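Long-range contact in Rpb7-binding protein seb1 (Schizosaccharomyces pombe 972h-, PDB 5MDT), which drives transcription termination by binding RNA polymerase II, probably at its C-terminal domain through a CTD-interacting domain, and nascent RNA: residues Y48-K59 / S105-P115. Sequence-based numbering, arbitrary orientation.
Sequences YKYAKRAPVTHK and SLVADAIQHAP
Lys59 and Asp109 meet in a salt bridge at the centre of this contact, which lies in the all-helical right-handed superhelix of the CTD-interacting domain. The turns 48-53 and 105-113, of helices 40-53 and 92-113, run nearly parallel, 13° apart, and Lys59, at the start of helix 59-79, reaches between their C-terminal ends. Lys59 NZ makes three good bonds: 3.0 Å to the syn lone pair of Asp109 OD2, 2.8 Å to Ala51 O in the carbonyl plane, and one to a water; a weak fourth, to Ala54 O, must share a hydrogen. That water in turn donates to Lys52 O and to Asp109 OD1, so it ties the helix end to the carboxylate. Asp109 OD1 also takes a weak, long bond from Lys52 NZ (3.4 Å), completing a salt-bridge network. Asp109 CG stands anti to the backbone N (chi1 -176°), which carries the carboxylate out to both lysines. A methionine in place of Lys59 would probably leave OD2 of the buried Asp109 without its charged mate and the carbonyl of Ala51 without its donor. Beside the polar centre, Leu106 lays both methyls on Ala51 CB, and Leu63 of helix 59-79 packs on Leu106 too. Past helix 40-53, Val56 CG1 rests on CB of His113, the last residue of helix 92-113, at 3.8 Å. At the other end, a second water, in plane at the Tyr48 ring edge, joins Tyr48 OH (2.7 Å) to Ser105 OG (3.0 Å).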
loop_
_atom_site.group_PDB
_atom_site.type_symbol
_atom_site.label_atom_id
_atom_site.label_comp_id
_atom_site.label_asym_id
_atom_site.label_seq_id
_atom_site.Cartn_x
_atom_site.Cartn_y
_atom_site.Cartn_z
ATOM N N TYR A 48 -2.506 4.702 -5.750
ATOM C CA TYR A 48 -3.365 3.916 -6.628
ATOM C C TYR A 48 -3.000 4.220 -8.095
ATOM O O TYR A 48 -2.764 3.293 -8.863
ATOM C CB TYR A 48 -4.848 4.256 -6.348
ATOM C CG TYR A 48 -5.822 3.575 -7.297
ATOM C CD1 TYR A 48 -6.231 2.259 -7.086
ATOM C CD2 TYR A 48 -6.240 4.207 -8.465
ATOM C CE1 TYR A 48 -7.116 1.624 -7.964
ATOM C CE2 TYR A 48 -7.145 3.596 -9.337
ATOM C CZ TYR A 48 -7.563 2.298 -9.093
ATOM O OH TYR A 48 -8.444 1.721 -9.979
ATOM N N LYS A 49 -2.882 5.511 -8.459
ATOM C CA LYS A 49 -2.570 5.902 -9.858
ATOM C C LYS A 49 -1.190 5.376 -10.271
ATOM O O LYS A 49 -1.054 4.779 -11.350
ATOM C CB LYS A 49 -2.629 7.423 -10.023
ATOM C CG LYS A 49 -4.083 7.901 -10.012
ATOM C CD LYS A 49 -4.195 9.449 -9.992
ATOM C CE LYS A 49 -3.689 10.200 -11.206
ATOM N NZ LYS A 49 -4.375 9.813 -12.442
ATOM N N TYR A 50 -0.205 5.498 -9.383
ATOM C CA TYR A 50 1.130 4.973 -9.693
ATOM C C TYR A 50 1.086 3.467 -9.890
ATOM O O TYR A 50 1.596 2.977 -10.901
ATOM C CB TYR A 50 2.151 5.336 -8.580
ATOM C CG TYR A 50 3.480 4.620 -8.781
ATOM C CD1 TYR A 50 4.362 5.009 -9.786
ATOM C CD2 TYR A 50 3.836 3.530 -7.985
ATOM C CE1 TYR A 50 5.566 4.330 -10.003
ATOM C CE2 TYR A 50 5.022 2.822 -8.219
ATOM C CZ TYR A 50 5.887 3.239 -9.217
ATOM O OH TYR A 50 7.055 2.576 -9.495
ATOM N N ALA A 51 0.482 2.717 -8.931
ATOM C CA ALA A 51 0.458 1.244 -9.039
ATOM C C ALA A 51 -0.194 0.770 -10.330
ATOM O O ALA A 51 0.290 -0.155 -10.979
ATOM C CB ALA A 51 -0.272 0.650 -7.856
ATOM N N LYS A 52 -1.260 1.439 -10.734
ATOM C CA LYS A 52 -1.991 1.004 -11.938
ATOM C C LYS A 52 -1.218 1.313 -13.217
ATOM O O LYS A 52 -1.249 0.503 -14.132
ATOM C CB LYS A 52 -3.376 1.679 -11.950
ATOM C CG LYS A 52 -4.338 1.156 -10.858
ATOM C CD LYS A 52 -4.803 -0.321 -11.061
ATOM C CE LYS A 52 -5.831 -0.429 -12.159
ATOM N NZ LYS A 52 -6.236 -1.846 -12.450
ATOM N N ARG A 53 -0.473 2.442 -13.279
ATOM C CA ARG A 53 0.266 2.774 -14.520
ATOM C C ARG A 53 1.656 2.178 -14.584
ATOM O O ARG A 53 2.249 2.133 -15.655
ATOM C CB ARG A 53 0.365 4.302 -14.736
ATOM C CG ARG A 53 1.339 5.025 -13.801
ATOM C CD ARG A 53 1.316 6.548 -14.004
ATOM N NE ARG A 53 2.448 7.160 -13.296
ATOM C CZ ARG A 53 2.357 7.817 -12.144
ATOM N NH1 ARG A 53 1.178 8.063 -11.597
ATOM N NH2 ARG A 53 3.458 8.296 -11.566
ATOM N N ALA A 54 2.200 1.776 -13.442
ATOM C CA ALA A 54 3.577 1.319 -13.356
ATOM C C ALA A 54 3.915 0.123 -14.232
ATOM O O ALA A 54 3.031 -0.695 -14.502
ATOM C CB ALA A 54 3.931 1.028 -11.895
ATOM N N PRO A 55 5.185 -0.010 -14.697
ATOM C CA PRO A 55 5.566 -1.219 -15.461
ATOM C C PRO A 55 5.237 -2.498 -14.671
ATOM O O PRO A 55 5.176 -2.454 -13.440
ATOM C CB PRO A 55 7.089 -1.085 -15.567
ATOM C CG PRO A 55 7.332 0.375 -15.530
ATOM C CD PRO A 55 6.353 0.875 -14.503
ATOM N N VAL A 56 5.074 -3.648 -15.363
ATOM C CA VAL A 56 4.726 -4.929 -14.721
ATOM C C VAL A 56 5.724 -5.357 -13.638
ATOM O O VAL A 56 5.332 -5.957 -12.634
ATOM C CB VAL A 56 4.490 -6.066 -15.752
ATOM C CG1 VAL A 56 3.333 -5.723 -16.701
ATOM C CG2 VAL A 56 5.755 -6.393 -16.531
ATOM N N THR A 57 6.997 -4.990 -13.818
ATOM C CA THR A 57 8.088 -5.311 -12.898
ATOM C C THR A 57 8.004 -4.455 -11.618
ATOM O O THR A 57 8.664 -4.770 -10.627
ATOM C CB THR A 57 9.426 -5.026 -13.596
ATOM O OG1 THR A 57 9.409 -3.667 -14.034
ATOM C CG2 THR A 57 9.686 -5.978 -14.809
ATOM N N HIS A 58 7.233 -3.345 -11.669
ATOM C CA HIS A 58 7.127 -2.356 -10.595
ATOM C C HIS A 58 5.926 -2.507 -9.653
ATOM O O HIS A 58 5.833 -1.756 -8.683
ATOM C CB HIS A 58 7.118 -0.948 -11.236
ATOM C CG HIS A 58 8.455 -0.508 -11.766
ATOM N ND1 HIS A 58 9.285 -1.372 -12.468
ATOM C CD2 HIS A 58 9.029 0.718 -11.729
ATOM C CE1 HIS A 58 10.353 -0.654 -12.800
ATOM N NE2 HIS A 58 10.241 0.616 -12.370
ATOM N N LYS A 59 5.015 -3.472 -9.911
ATOM C CA LYS A 59 3.788 -3.611 -9.088
ATOM C C LYS A 59 4.128 -4.031 -7.666
ATOM O O LYS A 59 3.508 -3.532 -6.711
ATOM C CB LYS A 59 2.853 -4.694 -9.704
ATOM C CG LYS A 59 2.464 -4.488 -11.175
ATOM C CD LYS A 59 1.928 -3.087 -11.463
ATOM C CE LYS A 59 1.273 -3.142 -12.853
ATOM N NZ LYS A 59 0.417 -1.948 -13.081
ATOM N N SER A 105 -7.749 -4.130 -5.130
ATOM C CA SER A 105 -7.481 -3.737 -6.527
ATOM C C SER A 105 -6.007 -3.822 -6.858
ATOM O O SER A 105 -5.661 -4.333 -7.932
ATOM C CB SER A 105 -7.945 -2.299 -6.804
ATOM O OG SER A 105 -9.346 -2.199 -6.649
ATOM N N LEU A 106 -5.130 -3.294 -5.971
ATOM C CA LEU A 106 -3.704 -3.331 -6.233
ATOM C C LEU A 106 -3.144 -4.752 -6.185
ATOM O O LEU A 106 -2.283 -5.079 -7.009
ATOM C CB LEU A 106 -2.915 -2.363 -5.340
ATOM C CG LEU A 106 -3.363 -0.860 -5.429
ATOM C CD1 LEU A 106 -2.295 0.032 -4.811
ATOM C CD2 LEU A 106 -3.666 -0.426 -6.879
ATOM N N VAL A 107 -3.642 -5.616 -5.255
ATOM C CA VAL A 107 -3.190 -7.032 -5.237
ATOM C C VAL A 107 -3.663 -7.738 -6.504
ATOM O O VAL A 107 -2.884 -8.450 -7.151
ATOM C CB VAL A 107 -3.556 -7.785 -3.929
ATOM C CG1 VAL A 107 -3.176 -9.275 -4.005
ATOM C CG2 VAL A 107 -2.885 -7.120 -2.721
ATOM N N ALA A 108 -4.935 -7.513 -6.897
ATOM C CA ALA A 108 -5.493 -8.140 -8.105
ATOM C C ALA A 108 -4.698 -7.746 -9.348
ATOM O O ALA A 108 -4.394 -8.594 -10.169
ATOM C CB ALA A 108 -6.952 -7.748 -8.269
ATOM N N ASP A 109 -4.321 -6.471 -9.456
ATOM C CA ASP A 109 -3.541 -5.931 -10.569
ATOM C C ASP A 109 -2.144 -6.569 -10.583
ATOM O O ASP A 109 -1.637 -6.918 -11.652
ATOM C CB ASP A 109 -3.433 -4.407 -10.413
ATOM C CG ASP A 109 -2.734 -3.695 -11.543
ATOM O OD1 ASP A 109 -3.325 -3.609 -12.644
ATOM O OD2 ASP A 109 -1.636 -3.145 -11.306
ATOM N N ALA A 110 -1.533 -6.755 -9.400
ATOM C CA ALA A 110 -0.217 -7.374 -9.338
ATOM C C ALA A 110 -0.317 -8.834 -9.724
ATOM O O ALA A 110 0.531 -9.322 -10.476
ATOM C CB ALA A 110 0.382 -7.229 -7.935
ATOM N N ILE A 111 -1.398 -9.523 -9.305
ATOM C CA ILE A 111 -1.625 -10.934 -9.701
ATOM C C ILE A 111 -1.721 -11.054 -11.236
ATOM O O ILE A 111 -1.150 -11.971 -11.842
ATOM C CB ILE A 111 -2.879 -11.518 -8.976
ATOM C CG1 ILE A 111 -2.613 -11.715 -7.468
ATOM C CG2 ILE A 111 -3.406 -12.798 -9.638
ATOM C CD1 ILE A 111 -3.834 -12.136 -6.622
ATOM N N GLN A 112 -2.423 -10.116 -11.864
ATOM C CA GLN A 112 -2.608 -10.143 -13.316
ATOM C C GLN A 112 -1.303 -9.861 -14.095
ATOM O O GLN A 112 -1.057 -10.496 -15.107
ATOM C CB GLN A 112 -3.708 -9.143 -13.712
ATOM C CG GLN A 112 -4.220 -9.281 -15.142
ATOM C CD GLN A 112 -5.171 -8.165 -15.514
ATOM O OE1 GLN A 112 -5.808 -7.537 -14.661
ATOM N NE2 GLN A 112 -5.299 -7.906 -16.804
ATOM N N HIS A 113 -0.451 -8.951 -13.599
ATOM C CA HIS A 113 0.698 -8.465 -14.357
ATOM C C HIS A 113 2.094 -8.807 -13.882
ATOM O O HIS A 113 3.008 -8.830 -14.706
ATOM C CB HIS A 113 0.598 -6.924 -14.414
ATOM C CG HIS A 113 -0.598 -6.459 -15.168
ATOM N ND1 HIS A 113 -0.749 -6.734 -16.520
ATOM C CD2 HIS A 113 -1.692 -5.801 -14.729
ATOM C CE1 HIS A 113 -1.927 -6.231 -16.860
ATOM N NE2 HIS A 113 -2.524 -5.645 -15.821
ATOM N N ALA A 114 2.293 -8.955 -12.574
ATOM C CA ALA A 114 3.627 -9.122 -12.028
ATOM C C ALA A 114 4.288 -10.439 -12.393
ATOM O O ALA A 114 3.585 -11.441 -12.621
ATOM C CB ALA A 114 3.609 -8.940 -10.514
ATOM N N PRO A 115 5.636 -10.436 -12.509
ATOM C CA PRO A 115 6.346 -11.714 -12.756
ATOM C C PRO A 115 5.980 -12.690 -11.632
ATOM O O PRO A 115 5.842 -12.266 -10.486
ATOM C CB PRO A 115 7.829 -11.332 -12.675
ATOM C CG PRO A 115 7.888 -9.866 -12.807
ATOM C CD PRO A 115 6.581 -9.314 -12.305
HETATM O O HOH W 1 -9.599 -0.610 -9.168
HETATM O O HOH W 2 -2.003 -2.214 -14.733
#